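Local atomic coordinates of glycinin A3B4 subunit (Glycine max, PDB entry 2D5F), a protein that serves as a seed storage globulin of the 11S family, laid down in soybean as a two-cupin subunit that assembles into hexamers. Residues 21-35 / 164-176. Numbering follows the deposited sequence.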
# COMPACT_ATOMS: atom_id res chain seq x y z
N HIS B 21 -30.86 14.69 24.97
CA HIS B 21 -30.36 15.78 25.80
C HIS B 21 -30.16 17.07 24.99
O HIS B 21 -29.80 17.02 23.81
CB HIS B 21 -29.04 15.36 26.46
CG HIS B 21 -28.45 16.41 27.35
ND1 HIS B 21 -29.02 16.78 28.55
CD2 HIS B 21 -27.33 17.16 27.23
CE1 HIS B 21 -28.28 17.72 29.12
NE2 HIS B 21 -27.25 17.96 28.34
N ARG B 22 -30.37 18.21 25.64
CA ARG B 22 -30.22 19.50 24.98
C ARG B 22 -29.31 20.43 25.77
O ARG B 22 -29.32 20.42 27.00
CB ARG B 22 -31.59 20.17 24.80
CG ARG B 22 -32.62 19.27 24.13
CD ARG B 22 -34.04 19.84 24.18
NE ARG B 22 -34.36 20.69 23.04
CZ ARG B 22 -34.19 22.01 23.01
NH1 ARG B 22 -33.71 22.64 24.08
NH2 ARG B 22 -34.51 22.70 21.93
N VAL B 23 -28.51 21.21 25.06
CA VAL B 23 -27.61 22.18 25.66
C VAL B 23 -27.88 23.50 24.95
O VAL B 23 -27.48 23.69 23.81
CB VAL B 23 -26.12 21.82 25.45
CG1 VAL B 23 -25.23 23.00 25.86
CG2 VAL B 23 -25.76 20.59 26.27
N GLU B 24 -28.58 24.41 25.63
CA GLU B 24 -28.89 25.71 25.07
C GLU B 24 -27.78 26.70 25.37
O GLU B 24 -27.44 26.93 26.53
CB GLU B 24 -30.22 26.21 25.63
CG GLU B 24 -31.43 25.48 25.06
CD GLU B 24 -32.71 25.80 25.81
OE1 GLU B 24 -32.90 26.98 26.16
OE2 GLU B 24 -33.53 24.87 26.03
N SER B 25 -27.20 27.28 24.32
CA SER B 25 -26.11 28.24 24.46
C SER B 25 -26.54 29.61 23.94
O SER B 25 -27.58 29.75 23.31
CB SER B 25 -24.87 27.80 23.67
OG SER B 25 -24.42 26.53 24.10
N GLU B 26 -25.70 30.60 24.19
CA GLU B 26 -25.98 31.95 23.74
C GLU B 26 -26.23 32.00 22.24
O GLU B 26 -27.24 32.54 21.78
CB GLU B 26 -24.82 32.87 24.09
CG GLU B 26 -24.86 34.21 23.38
CD GLU B 26 -23.65 35.05 23.69
OE1 GLU B 26 -23.69 35.80 24.69
OE2 GLU B 26 -22.65 34.96 22.96
N GLY B 27 -25.30 31.44 21.47
CA GLY B 27 -25.42 31.48 20.02
C GLY B 27 -25.96 30.26 19.31
O GLY B 27 -25.97 30.22 18.08
N GLY B 28 -26.42 29.26 20.06
CA GLY B 28 -26.94 28.07 19.42
C GLY B 28 -27.49 26.99 20.33
O GLY B 28 -27.77 27.22 21.51
N LEU B 29 -27.64 25.80 19.75
CA LEU B 29 -28.19 24.66 20.45
C LEU B 29 -27.46 23.37 20.06
O LEU B 29 -27.04 23.21 18.91
CB LEU B 29 -29.67 24.52 20.10
CG LEU B 29 -30.46 23.36 20.69
CD1 LEU B 29 -30.59 23.54 22.20
CD2 LEU B 29 -31.83 23.30 20.04
N ILE B 30 -27.29 22.48 21.03
CA ILE B 30 -26.66 21.19 20.78
C ILE B 30 -27.59 20.13 21.34
O ILE B 30 -27.96 20.17 22.51
CB ILE B 30 -25.29 21.07 21.47
CG1 ILE B 30 -24.31 22.07 20.86
CG2 ILE B 30 -24.75 19.65 21.31
CD1 ILE B 30 -22.92 22.02 21.48
N GLU B 31 -27.99 19.20 20.48
CA GLU B 31 -28.87 18.12 20.87
C GLU B 31 -28.15 16.81 20.64
O GLU B 31 -27.60 16.57 19.57
CB GLU B 31 -30.14 18.16 20.02
CG GLU B 31 -30.98 19.39 20.24
CD GLU B 31 -32.06 19.52 19.21
OE1 GLU B 31 -31.81 20.16 18.16
OE2 GLU B 31 -33.16 18.98 19.43
N THR B 32 -28.13 15.94 21.65
CA THR B 32 -27.46 14.66 21.49
C THR B 32 -28.37 13.48 21.75
O THR B 32 -29.32 13.56 22.53
CB THR B 32 -26.24 14.54 22.44
OG1 THR B 32 -26.67 14.60 23.81
CG2 THR B 32 -25.25 15.67 22.18
N TRP B 33 -28.08 12.37 21.07
CA TRP B 33 -28.82 11.13 21.26
C TRP B 33 -27.99 10.41 22.33
O TRP B 33 -26.76 10.42 22.27
CB TRP B 33 -28.83 10.30 19.97
CG TRP B 33 -29.89 10.69 18.96
CD1 TRP B 33 -31.05 10.01 18.68
CD2 TRP B 33 -29.87 11.81 18.06
NE1 TRP B 33 -31.74 10.63 17.66
CE2 TRP B 33 -31.04 11.74 17.27
CE3 TRP B 33 -28.97 12.88 17.85
CZ2 TRP B 33 -31.33 12.68 16.27
CZ3 TRP B 33 -29.27 13.82 16.86
CH2 TRP B 33 -30.44 13.72 16.09
N ASN B 34 -28.65 9.81 23.32
CA ASN B 34 -27.94 9.09 24.38
C ASN B 34 -27.17 7.93 23.73
O ASN B 34 -27.77 7.10 23.04
CB ASN B 34 -28.94 8.55 25.40
CG ASN B 34 -28.26 7.99 26.64
OD1 ASN B 34 -27.30 7.23 26.55
ND2 ASN B 34 -28.77 8.37 27.81
N SER B 35 -25.87 7.86 23.95
CA SER B 35 -25.07 6.80 23.34
C SER B 35 -25.37 5.41 23.92
O SER B 35 -24.88 4.41 23.41
CB SER B 35 -23.57 7.11 23.49
OG SER B 35 -23.21 7.15 24.86
N TYR B 164 -12.79 20.92 24.85
CA TYR B 164 -12.88 22.31 24.41
C TYR B 164 -11.60 23.06 24.72
O TYR B 164 -11.03 22.92 25.80
CB TYR B 164 -14.08 23.03 25.05
CG TYR B 164 -15.37 22.82 24.30
CD1 TYR B 164 -16.27 21.83 24.70
CD2 TYR B 164 -15.66 23.56 23.16
CE1 TYR B 164 -17.44 21.58 23.96
CE2 TYR B 164 -16.81 23.32 22.42
CZ TYR B 164 -17.70 22.33 22.82
OH TYR B 164 -18.82 22.09 22.06
N LEU B 165 -11.14 23.84 23.75
CA LEU B 165 -9.93 24.63 23.92
C LEU B 165 -10.29 26.00 24.49
O LEU B 165 -9.42 26.73 24.97
CB LEU B 165 -9.23 24.80 22.57
CG LEU B 165 -8.45 23.58 22.07
CD1 LEU B 165 -8.21 23.69 20.58
CD2 LEU B 165 -7.15 23.47 22.83
N ALA B 166 -11.57 26.35 24.43
CA ALA B 166 -12.03 27.64 24.94
C ALA B 166 -13.44 27.59 25.49
O ALA B 166 -14.18 26.63 25.24
CB ALA B 166 -11.95 28.70 23.83
N GLY B 167 -13.81 28.63 26.23
CA GLY B 167 -15.14 28.71 26.80
C GLY B 167 -15.36 27.89 28.06
O GLY B 167 -14.45 27.26 28.59
N ASN B 168 -16.59 27.94 28.54
CA ASN B 168 -17.01 27.18 29.71
C ASN B 168 -18.25 26.42 29.26
O ASN B 168 -19.38 26.87 29.43
CB ASN B 168 -17.37 28.12 30.86
CG ASN B 168 -17.97 27.39 32.02
OD1 ASN B 168 -17.50 26.32 32.41
ND2 ASN B 168 -19.03 27.96 32.60
N PRO B 169 -18.03 25.24 28.66
CA PRO B 169 -19.12 24.40 28.16
C PRO B 169 -19.89 23.60 29.19
O PRO B 169 -19.43 23.40 30.31
CB PRO B 169 -18.41 23.48 27.18
CG PRO B 169 -17.12 23.20 27.92
CD PRO B 169 -16.72 24.60 28.41
N ASP B 170 -21.07 23.15 28.79
CA ASP B 170 -21.89 22.28 29.62
C ASP B 170 -21.63 20.91 29.00
O ASP B 170 -21.21 20.82 27.84
CB ASP B 170 -23.37 22.64 29.49
CG ASP B 170 -23.78 23.81 30.39
OD1 ASP B 170 -24.95 24.22 30.30
OD2 ASP B 170 -22.94 24.30 31.18
N ILE B 171 -21.88 19.84 29.75
CA ILE B 171 -21.67 18.49 29.24
C ILE B 171 -22.63 18.24 28.08
O ILE B 171 -23.83 18.51 28.19
CB ILE B 171 -21.92 17.43 30.33
CG1 ILE B 171 -21.01 17.69 31.53
CG2 ILE B 171 -21.66 16.03 29.78
CD1 ILE B 171 -19.54 17.53 31.23
N GLU B 172 -22.12 17.71 26.97
CA GLU B 172 -22.97 17.45 25.81
C GLU B 172 -23.51 16.03 25.82
O GLU B 172 -24.57 15.75 25.25
CB GLU B 172 -22.20 17.73 24.52
CG GLU B 172 -21.76 19.17 24.42
CD GLU B 172 -20.93 19.48 23.19
OE1 GLU B 172 -20.38 20.60 23.13
OE2 GLU B 172 -20.83 18.63 22.28
N HIS B 173 -22.79 15.13 26.48
CA HIS B 173 -23.20 13.74 26.59
C HIS B 173 -23.22 13.40 28.06
O HIS B 173 -22.31 12.76 28.58
CB HIS B 173 -22.23 12.84 25.82
CG HIS B 173 -22.01 13.27 24.40
ND1 HIS B 173 -21.05 14.21 24.05
CD2 HIS B 173 -22.66 12.96 23.26
CE1 HIS B 173 -21.13 14.45 22.76
NE2 HIS B 173 -22.10 13.71 22.25
N PRO B 174 -24.28 13.83 28.77
CA PRO B 174 -24.47 13.61 30.20
C PRO B 174 -24.47 12.15 30.63
O PRO B 174 -24.04 11.83 31.74
CB PRO B 174 -25.80 14.31 30.48
CG PRO B 174 -26.54 14.14 29.20
CD PRO B 174 -25.48 14.47 28.18
N GLU B 175 -24.94 11.27 29.76
CA GLU B 175 -24.97 9.86 30.10
C GLU B 175 -23.59 9.32 30.45
O GLU B 175 -23.48 8.27 31.08
CB GLU B 175 -25.57 9.04 28.95
CG GLU B 175 -24.65 8.80 27.76
CD GLU B 175 -24.69 9.90 26.71
OE1 GLU B 175 -24.18 9.66 25.60
OE2 GLU B 175 -25.23 10.99 27.00
N THR B 176 -22.53 10.04 30.07
CA THR B 176 -21.17 9.60 30.35
C THR B 176 -20.67 10.00 31.74
O THR B 176 -19.66 9.48 32.21
CB THR B 176 -20.14 10.16 29.33
OG1 THR B 176 -20.10 11.59 29.42
CG2 THR B 176 -20.52 9.74 27.91
O HOH W 1 -25.62 19.60 29.82
O HOH W 2 -27.36 12.44 25.51
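Glu175 OE1 takes two donors from Ser35, and they reach it from different directions: the hydroxyl OG, 2.8 Å away, uses the anti lone pair, whereas the backbone N, 3.0 Å away, comes in from above the carboxylate plane with its N-H nearly straight (167°). A bend at chi2 (-88°) turns the carboxylate toward Ser35, and the CB-CG part of the chain slides past the Asn34 amide, whose OD1 also receives Gln36 N. The other oxygen, OE2, accepts a hydrogen bond from a water that donates to Thr32 OG1 as well. With an alanine here instead of Glu175, Ser35 N and OG would probably lose their shared acceptor and the water at Thr32 one of its two partners. Thr32 OG1 in turn donates a hydrogen bond to Glu172 O at 2.8 Å, almost in line with the carbonyl. Segment 21-35 holds the antiparallel hairpin of strands 21-24 and 28-32, at one margin of a cupin beta-barrel sheet, and the turn after it; across its face runs the chain leaving strand 163-164, a loop turning 3-10 at Pro174. There the His21 ring is covered on one face by Pro174, with Pro174 CG 3.6 Å from the centroid of the His21 ring in a CH-pi contact. At the ring edge, a water joins His21 NE2 to Ile171 O. Deeper in, Ile30 CD1 rests 3.3 Å from Glu172 OE1.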